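Local atomic coordinates of DspB (Aggregatibacter actinomycetemcomitans, PDB entry 1YHT), a protein that probably hydrolyses beta-linked N-acetylglucosamine polymers of the biofilm matrix, acting as a family 20 glycoside hydrolase with a TIM-barrel catalytic domain. Residues I25-K36 with P90-I100; N59-L67 with S162-F171. One frame throughout, in Å; residues are numbered along the deposited sequence.

Contacts 1 and 2 lie side by side in the TIM-barrel catalytic domain, their centres about 14 Å apart and their segments alternating along the chain. In contact 1 the turn and helix start that follow barrel strand 18-24 meet strand 90-91 and helix 94-106; in contact 2 the loop after strand 49-53 packs on helix 154-171. Residues 59-67 and 90-100 join them directly: Tyr94 OH lies 2.8 Å from His65 ND1 and Leu92 O 2.9 Å from Glu63 N, both probable hydrogen bonds. The Glu63 carboxylate, salt-bridged to Arg70, also accepts the backbone N-H of Tyr94. A glycerol, probably from the crystallisation liquor, lies about 3 Å, nearest atoms, from the side chain of Ile170.

Contact 1 (I25-K36 with P90-I100)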
loop_
_atom_site.group_PDB
_atom_site.type_symbol
_atom_site.label_atom_id
_atom_site.label_comp_id
_atom_site.label_asym_id
_atom_site.label_seq_id
_atom_site.Cartn_x
_atom_site.Cartn_y
_atom_site.Cartn_z
ATOM N N ILE A 25 -5.020 5.305 -4.265
ATOM C CA ILE A 25 -6.218 6.072 -4.488
ATOM C C ILE A 25 -6.396 7.128 -3.413
ATOM O O ILE A 25 -7.348 7.845 -3.460
ATOM C CB ILE A 25 -7.489 5.190 -4.652
ATOM C CG1 ILE A 25 -7.883 4.439 -3.376
ATOM C CG2 ILE A 25 -7.294 4.212 -5.853
ATOM C CD1 ILE A 25 -9.166 3.728 -3.521
ATOM N N ALA A 26 -5.446 7.247 -2.488
ATOM C CA ALA A 26 -5.522 8.262 -1.444
ATOM C C ALA A 26 -5.047 9.616 -1.948
ATOM O O ALA A 26 -5.607 10.646 -1.598
ATOM C CB ALA A 26 -4.690 7.834 -0.234
ATOM N N ARG A 27 -3.972 9.614 -2.713
ATOM C CA ARG A 27 -3.399 10.844 -3.284
ATOM C C ARG A 27 -4.044 11.269 -4.614
ATOM O O ARG A 27 -3.897 12.417 -5.019
ATOM C CB ARG A 27 -1.903 10.666 -3.529
ATOM C CG ARG A 27 -1.028 10.809 -2.271
ATOM C CD ARG A 27 -1.337 9.795 -1.157
ATOM N NE ARG A 27 -0.221 9.873 -0.211
ATOM C CZ ARG A 27 0.931 9.245 -0.354
ATOM N NH1 ARG A 27 1.093 8.382 -1.336
ATOM N NH2 ARG A 27 1.922 9.460 0.513
ATOM N N HIS A 28 -4.615 10.311 -5.338
ATOM C CA HIS A 28 -5.327 10.597 -6.594
ATOM C C HIS A 28 -6.505 9.608 -6.729
ATOM O O HIS A 28 -6.309 8.410 -6.560
ATOM C CB HIS A 28 -4.429 10.432 -7.815
ATOM C CG HIS A 28 -5.006 11.055 -9.057
ATOM N ND1 HIS A 28 -5.978 10.442 -9.826
ATOM C CD2 HIS A 28 -4.806 12.271 -9.608
ATOM C CE1 HIS A 28 -6.321 11.247 -10.821
ATOM N NE2 HIS A 28 -5.623 12.363 -10.710
ATOM N N PHE A 29 -7.712 10.096 -7.000
ATOM C CA PHE A 29 -8.889 9.219 -6.983
ATOM C C PHE A 29 -9.087 8.608 -8.335
ATOM O O PHE A 29 -8.813 9.259 -9.329
ATOM C CB PHE A 29 -10.132 10.026 -6.608
ATOM C CG PHE A 29 -11.308 9.197 -6.216
ATOM C CD1 PHE A 29 -11.387 8.638 -4.963
ATOM C CD2 PHE A 29 -12.356 8.983 -7.110
ATOM C CE1 PHE A 29 -12.468 7.896 -4.566
ATOM C CE2 PHE A 29 -13.450 8.241 -6.723
ATOM C CZ PHE A 29 -13.515 7.696 -5.466
ATOM N N TYR A 30 -9.609 7.381 -8.380
ATOM C CA TYR A 30 -9.924 6.698 -9.621
ATOM C C TYR A 30 -11.369 6.187 -9.604
ATOM O O TYR A 30 -11.858 5.576 -8.629
ATOM C CB TYR A 30 -8.956 5.508 -9.874
ATOM C CG TYR A 30 -7.477 5.899 -9.939
ATOM C CD1 TYR A 30 -6.778 5.899 -11.156
ATOM C CD2 TYR A 30 -6.797 6.269 -8.806
ATOM C CE1 TYR A 30 -5.426 6.211 -11.230
ATOM C CE2 TYR A 30 -5.431 6.634 -8.857
ATOM C CZ TYR A 30 -4.750 6.585 -10.060
ATOM O OH TYR A 30 -3.425 6.947 -10.125
ATOM N N SER A 31 -12.057 6.450 -10.700
ATOM C CA SER A 31 -13.441 6.048 -10.866
ATOM C C SER A 31 -13.582 4.525 -10.832
ATOM O O SER A 31 -12.658 3.814 -11.172
ATOM C CB SER A 31 -13.990 6.619 -12.171
ATOM O OG SER A 31 -13.555 5.856 -13.282
ATOM N N PRO A 32 -14.722 4.011 -10.379
ATOM C CA PRO A 32 -14.940 2.564 -10.541
ATOM C C PRO A 32 -14.632 1.993 -11.932
ATOM O O PRO A 32 -14.003 0.937 -12.055
ATOM C CB PRO A 32 -16.431 2.408 -10.208
ATOM C CG PRO A 32 -16.680 3.471 -9.203
ATOM C CD PRO A 32 -15.830 4.644 -9.635
ATOM N N GLU A 33 -15.035 2.712 -12.968
ATOM C CA GLU A 33 -14.753 2.306 -14.352
ATOM C C GLU A 33 -13.260 2.102 -14.619
ATOM O O GLU A 33 -12.866 1.116 -15.201
ATOM C CB GLU A 33 -15.320 3.327 -15.348
ATOM C CG GLU A 33 -16.806 3.166 -15.659
ATOM C CD GLU A 33 -17.149 1.994 -16.565
ATOM O OE1 GLU A 33 -16.229 1.486 -17.244
ATOM O OE2 GLU A 33 -18.355 1.578 -16.570
ATOM N N VAL A 34 -12.454 3.059 -14.201
ATOM C CA VAL A 34 -11.014 3.013 -14.389
ATOM C C VAL A 34 -10.382 1.941 -13.513
ATOM O O VAL A 34 -9.474 1.244 -13.952
ATOM C CB VAL A 34 -10.387 4.379 -14.139
ATOM C CG1 VAL A 34 -8.885 4.291 -14.112
ATOM C CG2 VAL A 34 -10.882 5.422 -15.200
ATOM N N ILE A 35 -10.876 1.771 -12.281
ATOM C CA ILE A 35 -10.405 0.689 -11.426
ATOM C C ILE A 35 -10.658 -0.673 -12.072
ATOM O O ILE A 35 -9.788 -1.557 -12.056
ATOM C CB ILE A 35 -11.028 0.776 -10.031
ATOM C CG1 ILE A 35 -10.427 2.009 -9.276
ATOM C CG2 ILE A 35 -10.708 -0.497 -9.251
ATOM C CD1 ILE A 35 -11.050 2.326 -7.954
ATOM N N LYS A 36 -11.829 -0.844 -12.660
ATOM C CA LYS A 36 -12.134 -2.047 -13.430
ATOM C C LYS A 36 -11.205 -2.250 -14.647
ATOM O O LYS A 36 -10.877 -3.389 -14.966
ATOM C CB LYS A 36 -13.582 -2.051 -13.894
ATOM C CG LYS A 36 -14.588 -2.352 -12.803
ATOM C CD LYS A 36 -15.989 -2.029 -13.290
ATOM C CE LYS A 36 -17.062 -2.368 -12.246
ATOM N NZ LYS A 36 -18.376 -2.434 -12.910
ATOM N N PRO A 90 -12.933 12.925 -2.397
ATOM C CA PRO A 90 -13.771 11.823 -2.853
ATOM C C PRO A 90 -13.651 10.526 -2.083
ATOM O O PRO A 90 -12.631 10.262 -1.465
ATOM C CB PRO A 90 -13.310 11.612 -4.289
ATOM C CG PRO A 90 -11.851 12.027 -4.261
ATOM C CD PRO A 90 -11.809 13.177 -3.328
ATOM N N PHE A 91 -14.720 9.739 -2.093
ATOM C CA PHE A 91 -14.616 8.378 -1.562
ATOM C C PHE A 91 -15.522 7.439 -2.313
ATOM O O PHE A 91 -16.538 7.841 -2.914
ATOM C CB PHE A 91 -14.868 8.365 -0.063
ATOM C CG PHE A 91 -16.262 8.766 0.321
ATOM C CD1 PHE A 91 -17.243 7.787 0.500
ATOM C CD2 PHE A 91 -16.602 10.100 0.526
ATOM C CE1 PHE A 91 -18.543 8.135 0.888
ATOM C CE2 PHE A 91 -17.893 10.443 0.909
ATOM C CZ PHE A 91 -18.864 9.455 1.077
ATOM N N LEU A 92 -15.151 6.165 -2.313
ATOM C CA LEU A 92 -15.970 5.123 -2.950
ATOM C C LEU A 92 -17.066 4.749 -2.004
ATOM O O LEU A 92 -16.801 4.435 -0.832
ATOM C CB LEU A 92 -15.116 3.891 -3.298
ATOM C CG LEU A 92 -14.105 4.089 -4.412
ATOM C CD1 LEU A 92 -13.076 2.942 -4.450
ATOM C CD2 LEU A 92 -14.772 4.305 -5.787
ATOM N N SER A 93 -18.302 4.728 -2.497
ATOM C CA SER A 93 -19.401 4.256 -1.703
ATOM C C SER A 93 -19.318 2.744 -1.541
ATOM O O SER A 93 -18.671 2.056 -2.323
ATOM C CB SER A 93 -20.750 4.609 -2.354
ATOM O OG SER A 93 -20.988 3.760 -3.465
ATOM N N TYR A 94 -20.024 2.227 -0.543
ATOM C CA TYR A 94 -20.134 0.777 -0.369
ATOM C C TYR A 94 -20.738 0.062 -1.605
ATOM O O TYR A 94 -20.317 -1.024 -1.953
ATOM C CB TYR A 94 -21.033 0.443 0.806
ATOM C CG TYR A 94 -20.552 0.874 2.165
ATOM C CD1 TYR A 94 -19.227 0.658 2.592
ATOM C CD2 TYR A 94 -21.437 1.447 3.059
ATOM C CE1 TYR A 94 -18.819 1.042 3.863
ATOM C CE2 TYR A 94 -21.021 1.816 4.366
ATOM C CZ TYR A 94 -19.712 1.621 4.733
ATOM O OH TYR A 94 -19.350 2.017 6.035
ATOM N N ARG A 95 -21.742 0.660 -2.231
ATOM C CA ARG A 95 -22.303 0.107 -3.480
ATOM C C ARG A 95 -21.287 0.056 -4.609
ATOM O O ARG A 95 -21.141 -0.959 -5.302
ATOM C CB ARG A 95 -23.551 0.900 -3.884
ATOM C CG ARG A 95 -24.109 0.583 -5.299
ATOM C CD ARG A 95 -25.581 1.050 -5.456
ATOM N NE ARG A 95 -26.408 -0.083 -5.963
ATOM C CZ ARG A 95 -27.079 -0.969 -5.218
ATOM N NH1 ARG A 95 -27.109 -0.876 -3.880
ATOM N NH2 ARG A 95 -27.765 -1.955 -5.823
ATOM N N GLN A 96 -20.545 1.141 -4.764
ATOM C CA GLN A 96 -19.428 1.178 -5.690
ATOM C C GLN A 96 -18.374 0.120 -5.397
ATOM O O GLN A 96 -17.920 -0.578 -6.300
ATOM C CB GLN A 96 -18.782 2.555 -5.723
ATOM C CG GLN A 96 -19.672 3.553 -6.418
ATOM C CD GLN A 96 -19.237 5.002 -6.247
ATOM O OE1 GLN A 96 -18.476 5.338 -5.354
ATOM N NE2 GLN A 96 -19.737 5.866 -7.129
ATOM N N LEU A 97 -18.008 -0.028 -4.127
ATOM C CA LEU A 97 -17.037 -1.052 -3.752
ATOM C C LEU A 97 -17.561 -2.467 -4.001
ATOM O O LEU A 97 -16.803 -3.354 -4.363
ATOM C CB LEU A 97 -16.670 -0.881 -2.304
ATOM C CG LEU A 97 -15.844 0.359 -1.956
ATOM C CD1 LEU A 97 -16.036 0.780 -0.512
ATOM C CD2 LEU A 97 -14.382 0.122 -2.303
ATOM N N ASP A 98 -18.857 -2.683 -3.770
ATOM C CA ASP A 98 -19.468 -3.993 -4.033
ATOM C C ASP A 98 -19.468 -4.340 -5.536
ATOM O O ASP A 98 -19.225 -5.465 -5.909
ATOM C CB ASP A 98 -20.898 -4.046 -3.519
ATOM C CG ASP A 98 -20.984 -4.163 -2.005
ATOM O OD1 ASP A 98 -19.971 -4.509 -1.336
ATOM O OD2 ASP A 98 -22.108 -3.917 -1.501
ATOM N N ASP A 99 -19.671 -3.335 -6.375
ATOM C CA ASP A 99 -19.533 -3.446 -7.817
ATOM C C ASP A 99 -18.049 -3.819 -8.230
ATOM O O ASP A 99 -17.816 -4.752 -9.013
ATOM C CB ASP A 99 -19.973 -2.123 -8.469
ATOM C CG ASP A 99 -19.874 -2.144 -10.015
ATOM O OD1 ASP A 99 -20.125 -3.189 -10.620
ATOM O OD2 ASP A 99 -19.530 -1.104 -10.610
ATOM N N ILE A 100 -17.068 -3.150 -7.628
ATOM C CA ILE A 100 -15.649 -3.443 -7.909
ATOM C C ILE A 100 -15.284 -4.864 -7.436
ATOM O O ILE A 100 -14.573 -5.558 -8.136
ATOM C CB ILE A 100 -14.737 -2.381 -7.249
ATOM C CG1 ILE A 100 -14.955 -1.025 -7.948
ATOM C CG2 ILE A 100 -13.246 -2.769 -7.304
ATOM C CD1 ILE A 100 -14.494 0.179 -7.154
#
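With its CG trans to the backbone N (chi1 -165°), Phe29 turns one face of its ring to Pro90, while Leu92, whose CG is trans to the carbonyl carbon (chi1 -69°), extends its two methyls into the angle between Phe29 and helix 32-36. Pro90 CB stands 3.6 Å from the centroid of the Phe29 ring and almost on its normal, a CH-pi contact over the face. The far end of the same ring reaches the backbone of Phe91, CE1 near its CA, and CZ comes within 3.6 Å of Leu92 CD2.

The methyls of Leu92 divide the work: CD2 also touches the Pro32 ring, whereas CD1 meets Ile35 CD1 tip to tip at 4.1 Å and Ile25 CD1 from across. Ile35 CG2 and Ile100 CG2 approach to 3.9 Å, their side chains crossing at about a right angle. At the outer margin the extended Lys36 chain brings NZ to Asp99 OD2 at 2.9 Å, on the syn side but tilted out of the carboxylate plane, in a salt bridge; the bond to OD1 is weak.

A serine occupies the N-cap of each helix. Ser31 OG accepts from Val34 N, and Ser93 and Gln96 form a capping box. The short helical segments run nearly parallel (20°), 10.3 Å apart, as neighbouring outer helices of the barrel; helix 339-358 packs on Tyr30 and Val34, and strand 82-83 touches Pro90 and Phe91.

Contact 2 (N59-L67 with S162-F171); sequences NYAIESHLL and SLMSEVIDIF
Glu166 reaches from its helix with both carboxylate oxygens engaged by the turn at Ser64-Leu66. OE1 accepts from Ser64 OG at 2.6 Å and OE2 from the backbone N of Leu66 at 2.8 Å (N-H...O angle 160°), each through its syn lone pair, a two-pronged grip that should limit rotation of the carboxylate. CG lies trans to the backbone N (chi1 -177°) and the chain continues extended, which carries the acid across to the loop. Ser64 OG is in turn held by Leu67 N at 2.8 Å, an ST motif that should help to hold the hydroxyl toward Glu166.

A water completes the network: it donates to Glu166 OE1 and to Glu63 O, and accepts from Tyr60 OH at 2.6 Å, lying at the edge of the tyrosine ring in its plane. In the TIM barrel, this is where the loop that follows strand 49-53 packs against outer helix 154-171. The other side of that helix is covered by helix 192-208, through Met164 and Ile168.

Beyond these bonds, Leu163 CD1 touches both Tyr60 OH and Leu67 CD1, the latter 3.9 Å away, while Leu67 CD1 itself lies over the centre of one face of the Tyr60 ring. Val167 CG2 approaches the same hydroxyl to 3.5 Å. Ile62 CD1 touches Ile170 CD1 at 4.1 Å and comes to the edge of the Phe171 ring near CE2. About two turns into helix 154-171, Leu66 CD2 lies against the carbonyl O of Ser162, at 3.0 Å.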
loop_
_atom_site.group_PDB
_atom_site.type_symbol
_atom_site.label_atom_id
_atom_site.label_comp_id
_atom_site.label_asym_id
_atom_site.label_seq_id
_atom_site.Cartn_x
_atom_site.Cartn_y
_atom_site.Cartn_z
ATOM N N ASN A 59 -6.040 11.701 2.075
ATOM C CA ASN A 59 -7.418 11.246 2.050
ATOM C C ASN A 59 -7.596 9.811 2.560
ATOM O O ASN A 59 -6.627 9.052 2.670
ATOM C CB ASN A 59 -7.945 11.357 0.610
ATOM C CG ASN A 59 -9.466 11.239 0.499
ATOM O OD1 ASN A 59 -10.224 11.533 1.431
ATOM N ND2 ASN A 59 -9.912 10.866 -0.676
ATOM N N TYR A 60 -8.846 9.504 2.930
ATOM C CA TYR A 60 -9.311 8.159 3.255
ATOM C C TYR A 60 -10.433 7.960 2.225
ATOM O O TYR A 60 -11.514 8.542 2.359
ATOM C CB TYR A 60 -9.897 8.117 4.701
ATOM C CG TYR A 60 -10.349 6.761 5.127
ATOM C CD1 TYR A 60 -9.442 5.861 5.680
ATOM C CD2 TYR A 60 -11.667 6.338 4.920
ATOM C CE1 TYR A 60 -9.838 4.572 6.064
ATOM C CE2 TYR A 60 -12.078 5.046 5.268
ATOM C CZ TYR A 60 -11.132 4.174 5.865
ATOM O OH TYR A 60 -11.456 2.908 6.205
ATOM N N ALA A 61 -10.183 7.130 1.220
ATOM C CA ALA A 61 -10.949 7.165 -0.012
ATOM C C ALA A 61 -12.077 6.129 -0.146
ATOM O O ALA A 61 -12.493 5.824 -1.268
ATOM C CB ALA A 61 -10.007 7.040 -1.186
ATOM N N ILE A 62 -12.581 5.610 0.973
ATOM C CA ILE A 62 -13.756 4.734 0.980
ATOM C C ILE A 62 -14.714 5.145 2.055
ATOM O O ILE A 62 -14.345 5.794 3.018
ATOM C CB ILE A 62 -13.392 3.208 1.161
ATOM C CG1 ILE A 62 -12.825 2.915 2.553
ATOM C CG2 ILE A 62 -12.390 2.825 0.123
ATOM C CD1 ILE A 62 -12.301 1.463 2.706
ATOM N N GLU A 63 -15.955 4.704 1.892
ATOM C CA GLU A 63 -16.989 4.937 2.844
ATOM C C GLU A 63 -16.681 4.262 4.190
ATOM O O GLU A 63 -16.030 3.186 4.255
ATOM C CB GLU A 63 -18.328 4.446 2.284
ATOM C CG GLU A 63 -19.524 4.799 3.131
ATOM C CD GLU A 63 -20.877 4.723 2.418
ATOM O OE1 GLU A 63 -21.003 4.243 1.258
ATOM O OE2 GLU A 63 -21.815 5.224 3.036
ATOM N N SER A 64 -17.196 4.872 5.260
ATOM C CA SER A 64 -16.942 4.390 6.631
ATOM C C SER A 64 -18.059 4.790 7.598
ATOM O O SER A 64 -18.358 5.979 7.733
ATOM C CB SER A 64 -15.639 4.960 7.190
ATOM O OG SER A 64 -15.428 4.509 8.533
ATOM N N HIS A 65 -18.654 3.792 8.256
ATOM C CA HIS A 65 -19.495 4.039 9.445
ATOM C C HIS A 65 -18.659 4.570 10.630
ATOM O O HIS A 65 -19.003 5.547 11.257
ATOM C CB HIS A 65 -20.190 2.739 9.895
ATOM C CG HIS A 65 -21.459 2.416 9.165
ATOM N ND1 HIS A 65 -21.498 2.116 7.821
ATOM C CD2 HIS A 65 -22.727 2.267 9.628
ATOM C CE1 HIS A 65 -22.751 1.850 7.478
ATOM N NE2 HIS A 65 -23.525 1.959 8.556
ATOM N N LEU A 66 -17.534 3.908 10.911
ATOM C CA LEU A 66 -16.712 4.265 12.088
ATOM C C LEU A 66 -16.164 5.685 12.032
ATOM O O LEU A 66 -16.100 6.395 13.062
ATOM C CB LEU A 66 -15.556 3.248 12.248
ATOM C CG LEU A 66 -15.747 2.021 13.149
ATOM C CD1 LEU A 66 -16.934 1.276 12.830
ATOM C CD2 LEU A 66 -14.564 1.092 13.017
ATOM N N LEU A 67 -15.730 6.108 10.848
ATOM C CA LEU A 67 -15.228 7.475 10.656
ATOM C C LEU A 67 -16.309 8.455 10.195
ATOM O O LEU A 67 -16.033 9.615 9.981
ATOM C CB LEU A 67 -14.049 7.487 9.709
ATOM C CG LEU A 67 -12.945 6.485 10.060
ATOM C CD1 LEU A 67 -11.961 6.422 8.955
ATOM C CD2 LEU A 67 -12.241 6.809 11.362
ATOM N N SER A 162 -10.788 -1.903 15.501
ATOM C CA SER A 162 -12.182 -1.609 15.138
ATOM C C SER A 162 -12.315 -1.119 13.684
ATOM O O SER A 162 -13.228 -1.547 13.008
ATOM C CB SER A 162 -12.843 -0.644 16.122
ATOM O OG SER A 162 -12.437 0.684 15.861
ATOM N N LEU A 163 -11.383 -0.292 13.193
ATOM C CA LEU A 163 -11.391 0.182 11.800
ATOM C C LEU A 163 -10.961 -0.959 10.859
ATOM O O LEU A 163 -11.587 -1.211 9.816
ATOM C CB LEU A 163 -10.462 1.397 11.624
ATOM C CG LEU A 163 -10.463 2.124 10.279
ATOM C CD1 LEU A 163 -11.920 2.580 9.854
ATOM C CD2 LEU A 163 -9.492 3.318 10.368
ATOM N N MET A 164 -9.967 -1.730 11.272
ATOM C CA MET A 164 -9.611 -2.927 10.488
ATOM C C MET A 164 -10.800 -3.863 10.299
ATOM O O MET A 164 -11.023 -4.351 9.185
ATOM C CB MET A 164 -8.460 -3.680 11.125
ATOM C CG MET A 164 -7.136 -2.914 11.125
ATOM S SD MET A 164 -5.909 -3.703 12.241
ATOM C CE MET A 164 -5.548 -5.212 11.337
ATOM N N SER A 165 -11.577 -4.092 11.361
ATOM C CA SER A 165 -12.780 -4.949 11.253
ATOM C C SER A 165 -13.795 -4.456 10.217
ATOM O O SER A 165 -14.398 -5.242 9.473
ATOM C CB SER A 165 -13.454 -5.062 12.624
ATOM O OG SER A 165 -12.606 -5.762 13.525
ATOM N N GLU A 166 -14.014 -3.137 10.195
ATOM C CA GLU A 166 -14.878 -2.523 9.206
ATOM C C GLU A 166 -14.345 -2.717 7.780
ATOM O O GLU A 166 -15.093 -3.075 6.853
ATOM C CB GLU A 166 -15.013 -1.044 9.523
ATOM C CG GLU A 166 -15.971 -0.350 8.552
ATOM C CD GLU A 166 -16.157 1.117 8.855
ATOM O OE1 GLU A 166 -15.366 1.921 8.329
ATOM O OE2 GLU A 166 -17.109 1.440 9.571
ATOM N N VAL A 167 -13.053 -2.472 7.598
ATOM C CA VAL A 167 -12.397 -2.641 6.271
ATOM C C VAL A 167 -12.479 -4.101 5.805
ATOM O O VAL A 167 -12.844 -4.402 4.656
ATOM C CB VAL A 167 -10.981 -2.101 6.288
ATOM C CG1 VAL A 167 -10.244 -2.499 5.027
ATOM C CG2 VAL A 167 -10.983 -0.579 6.438
ATOM N N ILE A 168 -12.248 -5.014 6.733
ATOM C CA ILE A 168 -12.417 -6.443 6.459
ATOM C C ILE A 168 -13.838 -6.778 6.029
ATOM O O ILE A 168 -14.049 -7.471 5.020
ATOM C CB ILE A 168 -11.984 -7.268 7.706
ATOM C CG1 ILE A 168 -10.498 -7.140 7.870
ATOM C CG2 ILE A 168 -12.366 -8.760 7.568
ATOM C CD1 ILE A 168 -9.954 -7.678 9.146
ATOM N N ASP A 169 -14.827 -6.254 6.743
ATOM C CA ASP A 169 -16.235 -6.445 6.375
ATOM C C ASP A 169 -16.592 -5.893 4.981
ATOM O O ASP A 169 -17.333 -6.521 4.213
ATOM C CB ASP A 169 -17.160 -5.780 7.380
ATOM C CG ASP A 169 -17.230 -6.528 8.705
ATOM O OD1 ASP A 169 -16.767 -7.673 8.782
ATOM O OD2 ASP A 169 -17.776 -5.968 9.646
ATOM N N ILE A 170 -16.057 -4.731 4.659
ATOM C CA ILE A 170 -16.251 -4.102 3.344
ATOM C C ILE A 170 -15.706 -4.956 2.176
ATOM O O ILE A 170 -16.409 -5.190 1.214
ATOM C CB ILE A 170 -15.610 -2.709 3.310
ATOM C CG1 ILE A 170 -16.362 -1.720 4.212
ATOM C CG2 ILE A 170 -15.590 -2.113 1.895
ATOM C CD1 ILE A 170 -15.543 -0.379 4.462
ATOM N N PHE A 171 -14.466 -5.431 2.281
ATOM C CA PHE A 171 -13.846 -6.218 1.203
ATOM C C PHE A 171 -14.323 -7.676 1.205
ATOM O O PHE A 171 -14.341 -8.338 0.158
ATOM C CB PHE A 171 -12.313 -6.091 1.244
ATOM C CG PHE A 171 -11.847 -4.731 0.817
ATOM C CD1 PHE A 171 -11.499 -4.489 -0.521
ATOM C CD2 PHE A 171 -11.890 -3.665 1.689
ATOM C CE1 PHE A 171 -11.140 -3.215 -0.951
ATOM C CE2 PHE A 171 -11.548 -2.361 1.266
ATOM C CZ PHE A 171 -11.167 -2.134 -0.020
HETATM O O HOH W 1 -13.958 2.198 5.916
#